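Local atomic coordinates of SAHS1 (Ramazzottius varieornatus, PDB entry 5XN9), a protein that is secreted and acts as a molecular shield under water-deficient conditions, has a fatty-acid-binding-protein-like fold, and probably binds lipid. Residues A[12-17]-A[36-41]; A[83-88]-A[100-105]. All blocks are in the same frame, centred on the assembly; numbering follows the deposited sequence. Where two conformers were deposited one is given.

Contact 1. Residues A[12-17]-A[36-41]; sequences WESTDR and GGNHKT
Lys40 reaches across from the loop to strand 10-19 and grips Glu13 and Ser14 together. Its CG stands anti to the backbone N (chi1 180°), and bends at chi2 and chi3 then curl the chain over. Lys40 CD passes 3.6 Å from Ser14 OG and lies against Glu13 CG. Lys40 CE comes to 3.3 Å from Glu13 OE1. Lys40 NZ ends in a salt bridge to Glu13 OE1 at 2.7 Å, on the anti side of the carboxylate, and donates to Ser14 O at 2.8 Å. A methionine in place of Lys40 would probably leave the Glu13 carboxylate without its counter-charge and Ser14 O without this donor. Ser14 and Thr41 are joined twice: Ser14 N donates to Thr41 O, and Thr41 N donates to Ser14 OG at 2.9 Å. The hydroxyl thus stands in for a backbone acceptor. Farther along, Asn38 ND2 donates to Thr15 O at 3.0 Å, in the carbonyl plane and on a lone pair. Asn38 OD1 is held by Arg132, which also bonds Thr41 OG1. The contact ties the first strand to the loop between helix 32-35 and strand 42-48, where the helical lid of a fatty-acid-binding-protein barrel returns to the sheet.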
loop_
_atom_site.group_PDB
_atom_site.type_symbol
_atom_site.label_atom_id
_atom_site.label_comp_id
_atom_site.label_asym_id
_atom_site.label_seq_id
_atom_site.Cartn_x
_atom_site.Cartn_y
_atom_site.Cartn_z
ATOM N N TRP A 12 -8.029 -6.259 -4.581
ATOM C CA TRP A 12 -6.922 -7.175 -4.342
ATOM C C TRP A 12 -6.979 -7.686 -2.913
ATOM O O TRP A 12 -7.276 -6.924 -1.992
ATOM C CB TRP A 12 -5.592 -6.454 -4.552
ATOM C CG TRP A 12 -5.474 -5.831 -5.901
ATOM C CD1 TRP A 12 -5.684 -4.517 -6.227
ATOM C CD2 TRP A 12 -5.121 -6.497 -7.115
ATOM N NE1 TRP A 12 -5.475 -4.328 -7.576
ATOM C CE2 TRP A 12 -5.138 -5.529 -8.145
ATOM C CE3 TRP A 12 -4.798 -7.820 -7.436
ATOM C CZ2 TRP A 12 -4.828 -5.839 -9.464
ATOM C CZ3 TRP A 12 -4.496 -8.128 -8.747
ATOM C CH2 TRP A 12 -4.514 -7.141 -9.749
ATOM N N GLU A 13 -6.653 -8.965 -2.724
ATOM C CA GLU A 13 -6.717 -9.603 -1.417
ATOM C C GLU A 13 -5.399 -10.318 -1.154
ATOM O O GLU A 13 -4.851 -10.957 -2.054
ATOM C CB GLU A 13 -7.871 -10.611 -1.401
ATOM C CG GLU A 13 -7.932 -11.498 -0.185
ATOM C CD GLU A 13 -9.064 -12.500 -0.274
ATOM O OE1 GLU A 13 -9.127 -13.403 0.583
ATOM O OE2 GLU A 13 -9.892 -12.381 -1.201
ATOM N N SER A 14 -4.893 -10.211 0.076
ATOM C CA SER A 14 -3.603 -10.813 0.402
ATOM C C SER A 14 -3.670 -12.335 0.361
ATOM O O SER A 14 -4.728 -12.942 0.546
ATOM C CB SER A 14 -3.122 -10.348 1.776
ATOM O OG SER A 14 -4.031 -10.711 2.796
ATOM N N THR A 15 -2.523 -12.950 0.095
ATOM C CA THR A 15 -2.396 -14.395 0.034
ATOM C C THR A 15 -1.500 -14.867 1.174
ATOM O O THR A 15 -1.148 -14.100 2.078
ATOM C CB THR A 15 -1.813 -14.812 -1.319
ATOM O OG1 THR A 15 -0.443 -14.396 -1.384
ATOM C CG2 THR A 15 -2.593 -14.175 -2.467
ATOM N N ASP A 16 -1.116 -16.143 1.123
ATOM C CA ASP A 16 -0.167 -16.687 2.084
ATOM C C ASP A 16 1.274 -16.315 1.768
ATOM O O ASP A 16 2.151 -16.538 2.611
ATOM C CB ASP A 16 -0.285 -18.213 2.142
ATOM C CG ASP A 16 -1.573 -18.673 2.788
ATOM O OD1 ASP A 16 -2.274 -17.825 3.377
ATOM O OD2 ASP A 16 -1.877 -19.884 2.717
ATOM N N ARG A 17 1.537 -15.764 0.586
ATOM C CA ARG A 17 2.899 -15.472 0.158
ATOM C C ARG A 17 3.329 -14.114 0.699
ATOM O O ARG A 17 2.689 -13.091 0.424
ATOM C CB ARG A 17 2.991 -15.509 -1.364
ATOM C CG ARG A 17 2.649 -16.868 -1.958
ATOM C CD ARG A 17 2.229 -16.733 -3.410
ATOM N NE ARG A 17 3.358 -16.405 -4.272
ATOM C CZ ARG A 17 3.244 -15.830 -5.463
ATOM N NH1 ARG A 17 4.328 -15.575 -6.184
ATOM N NH2 ARG A 17 2.046 -15.501 -5.929
ATOM N N GLY A 36 3.054 -7.327 12.927
ATOM C CA GLY A 36 3.680 -8.399 12.192
ATOM C C GLY A 36 2.670 -9.432 11.732
ATOM O O GLY A 36 1.453 -9.241 11.786
ATOM N N GLY A 37 3.199 -10.549 11.266
ATOM C CA GLY A 37 2.343 -11.610 10.793
ATOM C C GLY A 37 1.796 -11.320 9.408
ATOM O O GLY A 37 2.288 -10.462 8.665
ATOM N N ASN A 38 0.739 -12.055 9.063
ATOM C CA ASN A 38 0.162 -12.007 7.731
ATOM C C ASN A 38 -1.361 -11.998 7.868
ATOM O O ASN A 38 -2.047 -12.974 7.583
ATOM C CB ASN A 38 0.651 -13.181 6.880
ATOM C CG ASN A 38 0.146 -13.125 5.455
ATOM O OD1 ASN A 38 -0.389 -12.112 5.013
ATOM N ND2 ASN A 38 0.318 -14.220 4.724
ATOM N N HIS A 39 -1.904 -10.872 8.317
ATOM C CA HIS A 39 -3.346 -10.756 8.467
ATOM C C HIS A 39 -3.982 -10.371 7.143
ATOM O O HIS A 39 -3.411 -9.604 6.362
ATOM C CB HIS A 39 -3.695 -9.732 9.542
ATOM C CG HIS A 39 -3.377 -10.198 10.928
ATOM N ND1 HIS A 39 -4.264 -10.930 11.690
ATOM C CD2 HIS A 39 -2.258 -10.060 11.679
ATOM C CE1 HIS A 39 -3.708 -11.211 12.855
ATOM N NE2 HIS A 39 -2.490 -10.697 12.873
ATOM N N LYS A 40 -5.172 -10.916 6.896
ATOM C CA LYS A 40 -5.884 -10.680 5.646
ATOM C C LYS A 40 -6.051 -9.188 5.389
ATOM O O LYS A 40 -6.597 -8.453 6.220
ATOM C CB LYS A 40 -7.247 -11.369 5.715
ATOM C CG LYS A 40 -8.108 -11.207 4.476
ATOM C CD LYS A 40 -7.443 -11.777 3.243
ATOM C CE LYS A 40 -7.243 -13.277 3.342
ATOM N NZ LYS A 40 -6.889 -13.859 2.017
ATOM N N THR A 41 -5.570 -8.752 4.233
ATOM C CA THR A 41 -5.501 -7.345 3.876
ATOM C C THR A 41 -6.089 -7.177 2.487
ATOM O O THR A 41 -5.849 -8.002 1.600
ATOM C CB THR A 41 -4.034 -6.868 3.879
ATOM O OG1 THR A 41 -3.482 -7.052 5.192
ATOM C CG2 THR A 41 -3.903 -5.394 3.457
#

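Contact 2. Residues A[83-88]-A[100-105]; sequences EIKYKY and HVPSRN. With EDO (1,2-ethanediol), chain K.
Ile84 CG1 lies anti to the carbonyl carbon (chi1 -55°), and chi2 turns CD1 toward Val101 on the neighbouring strand. Val101 has CG1 anti to its backbone N (chi1 -172°), which sets CG2 beside that N. The two residues thus meet through the ends of their branches: CD1 of Ile84 lies 3.6 Å from Val101 CG2, with Val101 CG1 only slightly farther off. The two side chains run side by side and point the same way. Lys85 and His100 point to the other face of the sheet, with their CB atoms 4.0 Å apart. The imidazole then leads away from Lys85.

Their backbones form an antiparallel hydrogen-bonded pair. Lys85 N donates to His100 O at 3.0 Å, and His100 N donates to Lys85 O at 2.8 Å. This is one rung of the beta hairpin made by strands 82-91 and 94-101, within the antiparallel barrel sheet of the fatty-acid-binding-protein fold. Strand 75-79 flanks 82-91 on its other edge.

Beyond Val101 the chain leaves the strand. Pro102 CG meets Lys85 CE at 3.6 Å, where the lysine chain crosses the proline ring, and Pro102 CD lies near Glu83 O. Here a water replaces a direct backbone bond: it donates to Glu83 O at 2.7 Å and accepts from Ser103 N. A second water lies in the plane of the His100 ring, at its edge, and hydrogen-bonds ND1.

Tyr86 and Tyr88 point to the barrel interior. An ethanediol, probably from the crystallisation liquor, sits beside them; its C2 is 3.8 Å from Tyr86 CB. Its O2 makes a weak hydrogen bond to Tyr88 OH, which also bonds His54.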
loop_
_atom_site.group_PDB
_atom_site.type_symbol
_atom_site.label_atom_id
_atom_site.label_comp_id
_atom_site.label_asym_id
_atom_site.label_seq_id
_atom_site.Cartn_x
_atom_site.Cartn_y
_atom_site.Cartn_z
ATOM N N GLU A 83 1.129 11.795 11.138
ATOM C CA GLU A 83 0.828 12.331 9.821
ATOM C C GLU A 83 1.676 11.622 8.775
ATOM O O GLU A 83 2.860 11.344 8.993
ATOM C CB GLU A 83 1.095 13.833 9.762
ATOM C CG GLU A 83 0.678 14.468 8.443
ATOM C CD GLU A 83 1.480 15.710 8.118
ATOM O OE1 GLU A 83 2.669 15.768 8.502
ATOM O OE2 GLU A 83 0.923 16.628 7.481
ATOM N N ILE A 84 1.067 11.345 7.626
ATOM C CA ILE A 84 1.707 10.607 6.550
ATOM C C ILE A 84 1.550 11.432 5.276
ATOM O O ILE A 84 0.423 11.746 4.876
ATOM C CB ILE A 84 1.059 9.222 6.371
ATOM C CG1 ILE A 84 1.061 8.438 7.690
ATOM C CG2 ILE A 84 1.728 8.455 5.253
ATOM C CD1 ILE A 84 2.420 8.234 8.277
ATOM N N LYS A 85 2.668 11.799 4.652
ATOM C CA LYS A 85 2.644 12.461 3.355
ATOM C C LYS A 85 2.906 11.427 2.272
ATOM O O LYS A 85 3.755 10.549 2.438
ATOM C CB LYS A 85 3.714 13.545 3.275
ATOM C CG LYS A 85 3.600 14.641 4.311
ATOM C CD LYS A 85 4.623 15.725 4.014
ATOM C CE LYS A 85 5.106 16.424 5.272
ATOM N NZ LYS A 85 6.237 17.355 4.987
ATOM N N TYR A 86 2.168 11.510 1.167
ATOM C CA TYR A 86 2.351 10.536 0.100
ATOM C C TYR A 86 2.299 11.221 -1.259
ATOM O O TYR A 86 1.704 12.291 -1.434
ATOM C CB TYR A 86 1.299 9.421 0.144
ATOM C CG TYR A 86 -0.131 9.927 0.081
ATOM C CD1 TYR A 86 -0.738 10.223 -1.131
ATOM C CD2 TYR A 86 -0.869 10.109 1.243
ATOM C CE1 TYR A 86 -2.050 10.703 -1.182
ATOM C CE2 TYR A 86 -2.165 10.577 1.206
ATOM C CZ TYR A 86 -2.760 10.873 -0.005
ATOM O OH TYR A 86 -4.061 11.342 -0.036
ATOM N N LYS A 87 2.896 10.553 -2.241
ATOM C CA LYS A 87 2.716 10.941 -3.637
ATOM C C LYS A 87 2.774 9.673 -4.467
ATOM O O LYS A 87 3.776 8.952 -4.421
ATOM C CB LYS A 87 3.784 11.930 -4.110
ATOM C CG LYS A 87 3.564 12.387 -5.555
ATOM C CD LYS A 87 4.753 13.146 -6.121
ATOM C CE LYS A 87 5.031 14.398 -5.338
ATOM N NZ LYS A 87 5.970 15.284 -6.083
ATOM N N TYR A 88 1.701 9.395 -5.201
ATOM C CA TYR A 88 1.656 8.246 -6.093
ATOM C C TYR A 88 2.090 8.682 -7.483
ATOM O O TYR A 88 1.657 9.732 -7.971
ATOM C CB TYR A 88 0.231 7.708 -6.202
ATOM C CG TYR A 88 -0.307 7.006 -4.978
ATOM C CD1 TYR A 88 -0.784 7.725 -3.891
ATOM C CD2 TYR A 88 -0.395 5.618 -4.937
ATOM C CE1 TYR A 88 -1.305 7.082 -2.781
ATOM C CE2 TYR A 88 -0.912 4.969 -3.833
ATOM C CZ TYR A 88 -1.361 5.707 -2.761
ATOM O OH TYR A 88 -1.896 5.058 -1.673
ATOM N N HIS A 100 6.384 9.926 3.179
ATOM C CA HIS A 100 7.164 10.541 4.251
ATOM C C HIS A 100 6.411 10.361 5.552
ATOM O O HIS A 100 5.208 10.621 5.608
ATOM C CB HIS A 100 7.314 12.053 4.069
ATOM C CG HIS A 100 8.337 12.479 3.064
ATOM N ND1 HIS A 100 8.081 12.509 1.709
ATOM C CD2 HIS A 100 9.581 12.997 3.223
ATOM C CE1 HIS A 100 9.137 12.982 1.073
ATOM N NE2 HIS A 100 10.063 13.287 1.968
ATOM N N VAL A 101 7.124 9.958 6.598
ATOM C CA VAL A 101 6.583 10.000 7.954
ATOM C C VAL A 101 7.450 10.971 8.746
ATOM O O VAL A 101 8.421 10.550 9.398
ATOM C CB VAL A 101 6.554 8.605 8.592
ATOM C CG1 VAL A 101 5.827 8.668 9.905
ATOM C CG2 VAL A 101 5.907 7.597 7.643
ATOM N N PRO A 102 7.154 12.272 8.692
ATOM C CA PRO A 102 8.114 13.265 9.209
ATOM C C PRO A 102 8.384 13.145 10.694
ATOM O O PRO A 102 9.508 13.412 11.137
ATOM C CB PRO A 102 7.451 14.603 8.851
ATOM C CG PRO A 102 6.549 14.283 7.719
ATOM C CD PRO A 102 6.044 12.903 7.959
ATOM N N SER A 103 7.378 12.762 11.483
ATOM C CA SER A 103 7.571 12.667 12.925
ATOM C C SER A 103 8.627 11.632 13.283
ATOM O O SER A 103 9.287 11.748 14.321
ATOM C CB SER A 103 6.242 12.348 13.610
ATOM O OG SER A 103 5.724 11.096 13.183
ATOM N N ARG A 104 8.825 10.632 12.425
ATOM C CA ARG A 104 9.756 9.546 12.691
ATOM C C ARG A 104 10.969 9.580 11.778
ATOM O O ARG A 104 11.799 8.667 11.830
ATOM C CB ARG A 104 9.040 8.210 12.554
ATOM C CG ARG A 104 7.715 8.200 13.262
ATOM C CD ARG A 104 7.315 6.814 13.659
ATOM N NE ARG A 104 6.089 6.846 14.441
ATOM C CZ ARG A 104 5.587 5.796 15.072
ATOM N NH1 ARG A 104 4.455 5.916 15.754
ATOM N NH2 ARG A 104 6.217 4.629 15.019
ATOM N N ASN A 105 11.091 10.606 10.943
ATOM C CA ASN A 105 12.189 10.706 9.987
ATOM C C ASN A 105 12.318 9.432 9.147
ATOM O O ASN A 105 13.403 8.865 8.985
ATOM C CB ASN A 105 13.506 11.061 10.685
ATOM C CG ASN A 105 14.575 11.495 9.708
ATOM O OD1 ASN A 105 14.271 12.096 8.677
ATOM N ND2 ASN A 105 15.831 11.185 10.015
HETATM C C1 EDO K . -1.242 5.680 2.135
HETATM O O1 EDO K . -0.564 5.198 3.301
HETATM C C2 EDO K . -0.230 6.117 1.081
HETATM O O2 EDO K . 0.447 4.975 0.537
HETATM O O HOH W 1 4.520 12.304 10.881
HETATM O O HOH W 2 5.845 11.885 0.058
#

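Overall arrangement
Contacts 1 and 2 both reach the same antiparallel sheet but lie on opposite sides of the chain's centre. Their centres are about 23 Å apart and their nearest atoms about 11 Å apart, so they do not touch. In sequence they follow one another: contact 1 closes before contact 2 opens. Contact 1 joins strand 10-19 to the loop after the short helices, whereas contact 2 lies within a hairpin. Each has a metal in its surroundings. The side chain of Thr41 is about 4 Å from the magnesium ion, whose site includes His43 and Tyr134. The side chain of His100 is about 7 Å from the zinc ion bound by Glu98 and His109.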